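PDB 3BPV: transcriptional regulator, which probably binds DNA as a dimeric winged-helix transcriptional repressor of the MarR family. Local coordinates for residues 12-17 and 27-32; 62-67 and 71-76; 35-40 and 50-55. One frame throughout, in Å; residues are numbered along the deposited sequence.

Interaction 1: 12-17 and 27-32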
loop_
_atom_site.group_PDB
_atom_site.type_symbol
_atom_site.label_atom_id
_atom_site.label_comp_id
_atom_site.label_asym_id
_atom_site.label_seq_id
_atom_site.Cartn_x
_atom_site.Cartn_y
_atom_site.Cartn_z
ATOM N N ARG A 12 6.072 -3.559 2.469
ATOM C CA ARG A 12 6.980 -3.625 1.331
ATOM C C ARG A 12 7.630 -5.005 1.266
ATOM O O ARG A 12 7.918 -5.518 0.177
ATOM C CB ARG A 12 8.049 -2.532 1.417
ATOM C CG ARG A 12 7.569 -1.174 0.936
ATOM C CD ARG A 12 8.736 -0.259 0.614
ATOM N NE ARG A 12 9.421 0.229 1.804
ATOM C CZ ARG A 12 8.968 1.209 2.579
ATOM N NH1 ARG A 12 7.826 1.812 2.291
ATOM N NH2 ARG A 12 9.666 1.591 3.640
ATOM N N SER A 13 7.857 -5.614 2.425
ATOM C CA SER A 13 8.464 -6.937 2.443
ATOM C C SER A 13 7.452 -7.918 1.875
ATOM O O SER A 13 7.814 -8.864 1.176
ATOM C CB SER A 13 8.858 -7.341 3.868
ATOM O OG SER A 13 7.739 -7.699 4.656
ATOM N N HIS A 14 6.176 -7.674 2.156
ATOM C CA HIS A 14 5.112 -8.532 1.655
ATOM C C HIS A 14 5.057 -8.430 0.139
ATOM O O HIS A 14 4.918 -9.436 -0.558
ATOM C CB HIS A 14 3.772 -8.116 2.279
ATOM C CG HIS A 14 2.597 -8.891 1.772
ATOM N ND1 HIS A 14 1.918 -8.544 0.625
ATOM C CD2 HIS A 14 1.977 -9.993 2.256
ATOM C CE1 HIS A 14 0.930 -9.397 0.425
ATOM N NE2 HIS A 14 0.945 -10.287 1.400
ATOM N N ARG A 15 5.191 -7.213 -0.373
ATOM C CA ARG A 15 5.170 -6.981 -1.806
ATOM C C ARG A 15 6.303 -7.729 -2.505
ATOM O O ARG A 15 6.093 -8.366 -3.542
ATOM C CB ARG A 15 5.270 -5.480 -2.079
ATOM C CG ARG A 15 5.182 -5.090 -3.542
ATOM C CD ARG A 15 4.512 -3.729 -3.676
ATOM N NE ARG A 15 5.074 -2.765 -2.741
ATOM C CZ ARG A 15 4.544 -1.576 -2.478
ATOM N NH1 ARG A 15 3.425 -1.196 -3.082
ATOM N NH2 ARG A 15 5.134 -0.763 -1.610
ATOM N N VAL A 16 7.501 -7.646 -1.938
ATOM C CA VAL A 16 8.652 -8.327 -2.522
ATOM C C VAL A 16 8.475 -9.844 -2.429
ATOM O O VAL A 16 8.774 -10.571 -3.377
ATOM C CB VAL A 16 9.965 -7.915 -1.813
ATOM C CG1 VAL A 16 11.123 -8.777 -2.305
ATOM C CG2 VAL A 16 10.266 -6.448 -2.087
ATOM N N PHE A 17 7.981 -10.324 -1.295
ATOM C CA PHE A 17 7.782 -11.761 -1.103
ATOM C C PHE A 17 6.747 -12.319 -2.090
ATOM O O PHE A 17 6.961 -13.370 -2.703
ATOM C CB PHE A 17 7.321 -12.032 0.332
ATOM C CG PHE A 17 7.458 -13.465 0.758
ATOM C CD1 PHE A 17 8.701 -13.988 1.086
ATOM C CD2 PHE A 17 6.343 -14.288 0.837
ATOM C CE1 PHE A 17 8.836 -15.316 1.489
ATOM C CE2 PHE A 17 6.462 -15.617 1.239
ATOM C CZ PHE A 17 7.715 -16.132 1.566
ATOM N N LEU A 27 2.007 -12.636 -10.792
ATOM C CA LEU A 27 1.215 -11.959 -9.778
ATOM C C LEU A 27 2.034 -10.989 -8.947
ATOM O O LEU A 27 3.229 -11.186 -8.721
ATOM C CB LEU A 27 0.541 -12.986 -8.854
ATOM C CG LEU A 27 -0.660 -13.751 -9.415
ATOM C CD1 LEU A 27 -1.026 -14.880 -8.463
ATOM C CD2 LEU A 27 -1.839 -12.800 -9.601
ATOM N N THR A 28 1.363 -9.935 -8.508
ATOM C CA THR A 28 1.946 -8.908 -7.672
ATOM C C THR A 28 0.981 -8.692 -6.523
ATOM O O THR A 28 -0.176 -9.126 -6.577
ATOM C CB THR A 28 2.072 -7.582 -8.412
ATOM O OG1 THR A 28 0.784 -7.213 -8.924
ATOM C CG2 THR A 28 3.077 -7.691 -9.547
ATOM N N ASP A 29 1.448 -8.004 -5.495
ATOM C CA ASP A 29 0.639 -7.711 -4.325
ATOM C C ASP A 29 -0.683 -7.052 -4.723
ATOM O O ASP A 29 -1.747 -7.443 -4.247
ATOM C CB ASP A 29 1.432 -6.785 -3.401
ATOM C CG ASP A 29 0.765 -6.565 -2.074
ATOM O OD1 ASP A 29 -0.424 -6.189 -2.053
ATOM O OD2 ASP A 29 1.445 -6.758 -1.047
ATOM N N ALA A 30 -0.620 -6.052 -5.590
ATOM C CA ALA A 30 -1.822 -5.346 -6.018
ATOM C C ALA A 30 -2.828 -6.283 -6.684
ATOM O O ALA A 30 -4.037 -6.178 -6.451
ATOM C CB ALA A 30 -1.450 -4.209 -6.965
ATOM N N GLN A 31 -2.349 -7.195 -7.523
ATOM C CA GLN A 31 -3.250 -8.136 -8.189
ATOM C C GLN A 31 -3.855 -9.117 -7.193
ATOM O O GLN A 31 -5.037 -9.445 -7.285
ATOM C CB GLN A 31 -2.517 -8.927 -9.269
ATOM C CG GLN A 31 -2.086 -8.135 -10.476
ATOM C CD GLN A 31 -1.352 -9.012 -11.458
ATOM O OE1 GLN A 31 -1.957 -9.831 -12.141
ATOM N NE2 GLN A 31 -0.036 -8.863 -11.515
ATOM N N VAL A 32 -3.052 -9.598 -6.253
ATOM C CA VAL A 32 -3.561 -10.524 -5.255
ATOM C C VAL A 32 -4.667 -9.861 -4.439
ATOM O O VAL A 32 -5.698 -10.475 -4.167
ATOM C CB VAL A 32 -2.435 -11.001 -4.308
ATOM C CG1 VAL A 32 -3.028 -11.710 -3.091
ATOM C CG2 VAL A 32 -1.509 -11.944 -5.051
HETATM O O HOH W 1 4.224 -7.888 -5.484
#

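Interaction 2: 62-67 and 71-76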
loop_
_atom_site.group_PDB
_atom_site.type_symbol
_atom_site.label_atom_id
_atom_site.label_comp_id
_atom_site.label_asym_id
_atom_site.label_seq_id
_atom_site.Cartn_x
_atom_site.Cartn_y
_atom_site.Cartn_z
ATOM N N ARG A 62 -5.138 -0.957 -14.675
ATOM C CA ARG A 62 -3.986 -1.730 -15.129
ATOM C C ARG A 62 -3.854 -3.023 -14.334
ATOM O O ARG A 62 -3.510 -4.059 -14.890
ATOM C CB ARG A 62 -2.705 -0.903 -15.008
ATOM C CG ARG A 62 -2.695 0.334 -15.897
ATOM C CD ARG A 62 -1.296 0.919 -16.034
ATOM N NE ARG A 62 -0.438 0.047 -16.834
ATOM C CZ ARG A 62 -0.350 0.090 -18.160
ATOM N NH1 ARG A 62 -1.056 0.971 -18.858
ATOM N NH2 ARG A 62 0.437 -0.767 -18.793
ATOM N N THR A 63 -4.121 -2.966 -13.036
ATOM C CA THR A 63 -4.038 -4.157 -12.200
ATOM C C THR A 63 -5.060 -5.211 -12.638
ATOM O O THR A 63 -4.746 -6.401 -12.759
ATOM C CB THR A 63 -4.282 -3.787 -10.725
ATOM O OG1 THR A 63 -3.289 -2.840 -10.312
ATOM C CG2 THR A 63 -4.213 -5.010 -9.833
ATOM N N LEU A 64 -6.289 -4.770 -12.881
ATOM C CA LEU A 64 -7.339 -5.679 -13.306
ATOM C C LEU A 64 -7.072 -6.223 -14.710
ATOM O O LEU A 64 -7.369 -7.381 -14.994
ATOM C CB LEU A 64 -8.692 -4.969 -13.250
ATOM C CG LEU A 64 -9.152 -4.595 -11.840
ATOM C CD1 LEU A 64 -10.410 -3.747 -11.941
ATOM C CD2 LEU A 64 -9.412 -5.854 -11.018
ATOM N N ARG A 65 -6.497 -5.402 -15.583
ATOM C CA ARG A 65 -6.196 -5.859 -16.935
ATOM C C ARG A 65 -5.199 -7.015 -16.870
ATOM O O ARG A 65 -5.329 -8.001 -17.595
ATOM C CB ARG A 65 -5.632 -4.707 -17.773
ATOM C CG ARG A 65 -5.487 -5.032 -19.252
ATOM C CD ARG A 65 -5.069 -3.804 -20.049
ATOM N NE ARG A 65 -6.043 -2.722 -19.930
ATOM C CZ ARG A 65 -5.967 -1.570 -20.588
ATOM N NH1 ARG A 65 -4.959 -1.342 -21.419
ATOM N NH2 ARG A 65 -6.901 -0.644 -20.417
ATOM N N ARG A 66 -4.206 -6.901 -15.995
ATOM C CA ARG A 66 -3.215 -7.961 -15.847
ATOM C C ARG A 66 -3.866 -9.247 -15.339
ATOM O O ARG A 66 -3.531 -10.342 -15.799
ATOM C CB ARG A 66 -2.103 -7.512 -14.894
ATOM C CG ARG A 66 -1.279 -6.354 -15.444
ATOM C CD ARG A 66 -0.223 -5.890 -14.466
ATOM N NE ARG A 66 0.795 -6.907 -14.219
ATOM C CZ ARG A 66 1.853 -6.725 -13.433
ATOM N NH1 ARG A 66 2.031 -5.563 -12.821
ATOM N NH2 ARG A 66 2.732 -7.701 -13.265
ATOM N N LEU A 67 -4.798 -9.128 -14.398
ATOM C CA LEU A 67 -5.467 -10.315 -13.873
ATOM C C LEU A 67 -6.302 -10.965 -14.962
ATOM O O LEU A 67 -6.372 -12.190 -15.052
ATOM C CB LEU A 67 -6.373 -9.959 -12.691
ATOM C CG LEU A 67 -5.690 -9.751 -11.339
ATOM C CD1 LEU A 67 -6.694 -9.179 -10.354
ATOM C CD2 LEU A 67 -5.117 -11.078 -10.841
ATOM N N GLY A 71 -5.994 -14.608 -17.101
ATOM C CA GLY A 71 -7.141 -15.497 -17.011
ATOM C C GLY A 71 -7.634 -15.802 -15.606
ATOM O O GLY A 71 -8.300 -16.817 -15.389
ATOM N N PHE A 72 -7.327 -14.934 -14.647
ATOM C CA PHE A 72 -7.758 -15.161 -13.270
ATOM C C PHE A 72 -9.095 -14.518 -12.941
ATOM O O PHE A 72 -9.746 -14.895 -11.973
ATOM C CB PHE A 72 -6.695 -14.672 -12.284
ATOM C CG PHE A 72 -5.377 -15.375 -12.419
ATOM C CD1 PHE A 72 -5.322 -16.761 -12.535
ATOM C CD2 PHE A 72 -4.189 -14.654 -12.421
ATOM C CE1 PHE A 72 -4.100 -17.418 -12.657
ATOM C CE2 PHE A 72 -2.963 -15.301 -12.539
ATOM C CZ PHE A 72 -2.918 -16.684 -12.658
ATOM N N ILE A 73 -9.495 -13.528 -13.727
ATOM C CA ILE A 73 -10.786 -12.892 -13.506
ATOM C C ILE A 73 -11.436 -12.615 -14.845
ATOM O O ILE A 73 -10.771 -12.601 -15.881
ATOM C CB ILE A 73 -10.691 -11.538 -12.740
ATOM C CG1 ILE A 73 -9.969 -10.488 -13.594
ATOM C CG2 ILE A 73 -10.011 -11.744 -11.401
ATOM C CD1 ILE A 73 -10.006 -9.076 -13.010
ATOM N N GLU A 74 -12.742 -12.395 -14.811
ATOM C CA GLU A 74 -13.499 -12.089 -16.009
ATOM C C GLU A 74 -14.223 -10.777 -15.755
ATOM O O GLU A 74 -14.622 -10.484 -14.627
ATOM C CB GLU A 74 -14.504 -13.204 -16.308
ATOM C CG GLU A 74 -15.518 -13.447 -15.205
ATOM C CD GLU A 74 -16.562 -14.473 -15.594
ATOM O OE1 GLU A 74 -17.284 -14.236 -16.585
ATOM O OE2 GLU A 74 -16.658 -15.515 -14.914
ATOM N N ARG A 75 -14.386 -9.992 -16.813
ATOM C CA ARG A 75 -15.048 -8.701 -16.725
ATOM C C ARG A 75 -16.150 -8.621 -17.776
ATOM O O ARG A 75 -15.913 -8.889 -18.953
ATOM C CB ARG A 75 -14.023 -7.591 -16.955
ATOM C CG ARG A 75 -14.589 -6.190 -16.980
ATOM C CD ARG A 75 -13.566 -5.235 -17.561
ATOM N NE ARG A 75 -14.037 -3.855 -17.573
ATOM C CZ ARG A 75 -13.435 -2.869 -18.227
ATOM N NH1 ARG A 75 -12.335 -3.111 -18.927
ATOM N NH2 ARG A 75 -13.929 -1.640 -18.178
ATOM N N GLU A 76 -17.354 -8.261 -17.348
ATOM C CA GLU A 76 -18.484 -8.148 -18.267
ATOM C C GLU A 76 -19.231 -6.838 -18.043
ATOM O O GLU A 76 -19.212 -6.290 -16.947
ATOM C CB GLU A 76 -19.444 -9.329 -18.083
ATOM C CG GLU A 76 -18.832 -10.687 -18.398
ATOM C CD GLU A 76 -19.860 -11.803 -18.404
ATOM O OE1 GLU A 76 -20.790 -11.750 -19.237
ATOM O OE2 GLU A 76 -19.741 -12.732 -17.578
#

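Interaction 3: 35-40 and 50-55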
loop_
_atom_site.group_PDB
_atom_site.type_symbol
_atom_site.label_atom_id
_atom_site.label_comp_id
_atom_site.label_asym_id
_atom_site.label_seq_id
_atom_site.Cartn_x
_atom_site.Cartn_y
_atom_site.Cartn_z
ATOM N N LEU A 35 -7.762 -9.771 -6.537
ATOM C CA LEU A 35 -8.281 -11.117 -6.715
ATOM C C LEU A 35 -9.020 -11.594 -5.467
ATOM O O LEU A 35 -10.132 -12.117 -5.563
ATOM C CB LEU A 35 -7.139 -12.080 -7.044
ATOM C CG LEU A 35 -7.556 -13.493 -7.452
ATOM C CD1 LEU A 35 -8.381 -13.441 -8.721
ATOM C CD2 LEU A 35 -6.312 -14.338 -7.680
ATOM N N LEU A 36 -8.423 -11.410 -4.295
ATOM C CA LEU A 36 -9.069 -11.856 -3.064
ATOM C C LEU A 36 -10.343 -11.078 -2.788
ATOM O O LEU A 36 -11.321 -11.640 -2.285
ATOM C CB LEU A 36 -8.114 -11.743 -1.872
ATOM C CG LEU A 36 -6.886 -12.662 -1.933
ATOM C CD1 LEU A 36 -6.015 -12.437 -0.706
ATOM C CD2 LEU A 36 -7.343 -14.120 -2.012
ATOM N N ARG A 37 -10.346 -9.790 -3.114
ATOM C CA ARG A 37 -11.536 -8.977 -2.888
ATOM C C ARG A 37 -12.685 -9.400 -3.800
ATOM O O ARG A 37 -13.838 -9.429 -3.373
ATOM C CB ARG A 37 -11.218 -7.498 -3.107
ATOM C CG ARG A 37 -12.344 -6.559 -2.713
ATOM C CD ARG A 37 -12.499 -6.467 -1.205
ATOM N NE ARG A 37 -13.624 -5.611 -0.838
ATOM C CZ ARG A 37 -14.898 -5.932 -1.036
ATOM N NH1 ARG A 37 -15.213 -7.093 -1.595
ATOM N NH2 ARG A 37 -15.858 -5.093 -0.679
ATOM N N ILE A 38 -12.380 -9.724 -5.052
ATOM C CA ILE A 38 -13.414 -10.150 -5.989
ATOM C C ILE A 38 -13.900 -11.537 -5.585
ATOM O O ILE A 38 -15.090 -11.854 -5.704
ATOM C CB ILE A 38 -12.870 -10.201 -7.430
ATOM C CG1 ILE A 38 -12.412 -8.805 -7.855
ATOM C CG2 ILE A 38 -13.951 -10.707 -8.382
ATOM C CD1 ILE A 38 -11.583 -8.798 -9.114
ATOM N N HIS A 39 -12.966 -12.355 -5.112
ATOM C CA HIS A 39 -13.247 -13.714 -4.667
ATOM C C HIS A 39 -14.292 -13.728 -3.554
ATOM O O HIS A 39 -15.194 -14.574 -3.542
ATOM C CB HIS A 39 -11.941 -14.364 -4.178
ATOM C CG HIS A 39 -12.131 -15.663 -3.456
ATOM N ND1 HIS A 39 -12.695 -16.772 -4.048
ATOM C CD2 HIS A 39 -11.805 -16.034 -2.194
ATOM C CE1 HIS A 39 -12.706 -17.772 -3.183
ATOM N NE2 HIS A 39 -12.172 -17.351 -2.052
ATOM N N ARG A 40 -14.180 -12.789 -2.622
ATOM C CA ARG A 40 -15.120 -12.735 -1.513
ATOM C C ARG A 40 -16.403 -11.991 -1.865
ATOM O O ARG A 40 -17.374 -12.035 -1.106
ATOM C CB ARG A 40 -14.459 -12.098 -0.285
ATOM C CG ARG A 40 -14.087 -10.635 -0.440
ATOM C CD ARG A 40 -13.529 -10.090 0.866
ATOM N NE ARG A 40 -14.469 -10.277 1.968
ATOM C CZ ARG A 40 -15.669 -9.710 2.034
ATOM N NH1 ARG A 40 -16.082 -8.911 1.059
ATOM N NH2 ARG A 40 -16.460 -9.950 3.072
ATOM N N ALA A 50 -12.782 -0.178 -7.071
ATOM C CA ALA A 50 -11.934 1.014 -7.068
ATOM C C ALA A 50 -12.231 1.866 -5.844
ATOM O O ALA A 50 -11.323 2.350 -5.173
ATOM C CB ALA A 50 -12.173 1.827 -8.321
ATOM N N THR A 51 -13.509 2.059 -5.550
ATOM C CA THR A 51 -13.899 2.858 -4.400
ATOM C C THR A 51 -13.431 2.197 -3.112
ATOM O O THR A 51 -12.943 2.866 -2.204
ATOM C CB THR A 51 -15.427 3.045 -4.352
ATOM O OG1 THR A 51 -15.854 3.731 -5.533
ATOM C CG2 THR A 51 -15.833 3.859 -3.126
ATOM N N PHE A 52 -13.559 0.877 -3.043
ATOM C CA PHE A 52 -13.148 0.133 -1.859
ATOM C C PHE A 52 -11.677 0.352 -1.515
ATOM O O PHE A 52 -11.333 0.556 -0.345
ATOM C CB PHE A 52 -13.403 -1.359 -2.065
ATOM C CG PHE A 52 -12.832 -2.223 -0.981
ATOM C CD1 PHE A 52 -13.504 -2.390 0.223
ATOM C CD2 PHE A 52 -11.608 -2.861 -1.161
ATOM C CE1 PHE A 52 -12.967 -3.183 1.233
ATOM C CE2 PHE A 52 -11.062 -3.654 -0.160
ATOM C CZ PHE A 52 -11.740 -3.818 1.039
ATOM N N PHE A 53 -10.812 0.305 -2.525
ATOM C CA PHE A 53 -9.376 0.488 -2.304
ATOM C C PHE A 53 -8.953 1.948 -2.215
ATOM O O PHE A 53 -7.862 2.253 -1.726
ATOM C CB PHE A 53 -8.576 -0.205 -3.409
ATOM C CG PHE A 53 -8.562 -1.700 -3.301
ATOM C CD1 PHE A 53 -7.993 -2.329 -2.202
ATOM C CD2 PHE A 53 -9.114 -2.481 -4.311
ATOM C CE1 PHE A 53 -7.978 -3.716 -2.111
ATOM C CE2 PHE A 53 -9.100 -3.863 -4.226
ATOM C CZ PHE A 53 -8.533 -4.482 -3.130
ATOM N N HIS A 54 -9.807 2.848 -2.687
ATOM C CA HIS A 54 -9.510 4.273 -2.646
ATOM C C HIS A 54 -8.217 4.643 -3.366
ATOM O O HIS A 54 -7.506 5.557 -2.949
ATOM C CB HIS A 54 -9.454 4.748 -1.192
ATOM C CG HIS A 54 -10.738 4.550 -0.448
ATOM N ND1 HIS A 54 -11.834 5.368 -0.624
ATOM C CD2 HIS A 54 -11.117 3.600 0.438
ATOM C CE1 HIS A 54 -12.832 4.928 0.120
ATOM N NE2 HIS A 54 -12.425 3.857 0.775
ATOM N N VAL A 55 -7.898 3.926 -4.437
ATOM C CA VAL A 55 -6.705 4.232 -5.218
ATOM C C VAL A 55 -7.141 4.833 -6.551
ATOM O O VAL A 55 -8.315 4.774 -6.913
ATOM C CB VAL A 55 -5.852 2.977 -5.488
ATOM C CG1 VAL A 55 -5.248 2.466 -4.188
ATOM C CG2 VAL A 55 -6.701 1.910 -6.140
#

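Interaction 1: 12-17 and 27-32
The H14 ring meets the carboxylate of D29 at its edge, with OD2 close to the ring plane. The carboxylate and ring planes are 69° apart. ND1 of H14 donates to OD2 of D29 in a very short hydrogen bond of 2.5 Å. The bond is bent, with an angle of 141° at the hydrogen. With CG of H14 anti to the backbone N (chi1 177°), the ring end comes nearer to D29. NE2 of H14 bonds to OE2 of E104, so a carboxylate grips each ring nitrogen, and W107 meets the ring edge-to-face. This pairing probably favours the charged form of the histidine. The other oxygen of D29, OD1, pairs outside the two segments, in a salt bridge with K4 of the second subunit.

R15 crosses D29 at about a right angle, its CG lying 4.1 Å from CB of D29. A water joins the two backbones, donating to R15 O at 2.7 Å and accepting from D29 N at 2.8 Å. T28 is the N-cap of the helix that D29 begins. Its OG1 accepts a weak capping bond from Q31 N and a second bond from Q31 NE2 at 3.2 Å.

The contact ties helix 3-21 to the N-terminal end of helix 29-40. Helix 97-111 lies against both, touched by F17 of the first and V32 of the second.

Interaction 2: 62-67 and 71-76
I73 lays its CG1 and CD1 arm against the side of helix 57-69. I73 CG1 sits 3.7 Å from L67 CB. I73 CD1 meets L64 CD2, one turn earlier, at 3.8 Å. The side chains of L64 and I73 cross there at about a right angle. The I73 torsion explains the reach: CG1 stands between the backbone N and the carbonyl carbon (chi1 67°), and the extended arm sets its end methyl against the helix. The other branch, CG2, packs on L35 of helix 29-40. Replacing I73 with alanine removes both branches and would probably leave a gap beside L64 and L67, and L35 without one of its apolar neighbours.

F72 approaches L67 differently. A methyl of L67, CD2, touches the edge of the F72 ring near its plane, 4.0 Å from ring atom CD2. L27 and I96 also pack against F72. The F72 backbone N donates to L67 O at 2.9 Å. This bond belongs to the Schellman motif that ends the helix. G71 carries the positive phi (79°) that turns the chain, a value that favours glycine. The strand can then start at I73 with its side chain directed back at the helix.

This is the helix-to-wing turn of a winged-helix domain. Helix 57-69 takes the place of the recognition helix in the helix-turn-helix, and strand 73-78 opens the two-stranded wing with 84-89.

Interaction 3: 35-40 and 50-55
This is a cation-pi contact at the surface between helix 29-40 and the C-terminal end of helix 46-53. R37 reaches across from the first helix and covers one face of the F52 ring. Its CZ lies 4.0 Å from the centroid of the F52 ring, only 13° off the ring normal. NE of R37 stands over the centre of the F52 ring, 3.0 Å above its plane. The guanidinium is not stacked flat. Its plane is nearly perpendicular to the ring (89°), so it meets the face with an edge. CD of R37 adds a CH-pi contact, 3.7 Å from the centroid of F52. The bend at chi2 (72°) turns the arginine chain over F52.

Farther back, CB of R37 touches CZ of F53 at 4.0 Å, coming in obliquely. The two phenylalanines also meet each other: CD2 of F52 lies over the centre of the F53 ring face. The charged end of R37 has a stronger partner in E41, a salt bridge through NH1.

R37 and I38 also pack on L49 of helix 46-53. I38 further reaches strand 84-89. R12 of the second subunit packs on both F52 and F53, bringing its helix 3-21 against this helix end.

In the fold
Interactions 2 and 3 lie in the winged-helix part, and interaction 1 joins it to helix 3-21. Along the chain the order is interaction 1, 3, 2. Helix 29-40 carries segments of interactions 1 and 3, whose centres are about 15 Å apart, and packs against interaction 2. Interactions 1 and 2 have centres about 17 Å apart and meet where Q31 packs on R66. Interactions 2 and 3 are nearer, with centres about 12 Å apart, and L35 and I38 touch I73. Interactions 1 and 3 touch the second subunit; interaction 2 includes the start of the wing and touches no other chain. This is consistent with a DNA-binding unit tied by helix 29-40 to helix 3-21 at the subunit interface.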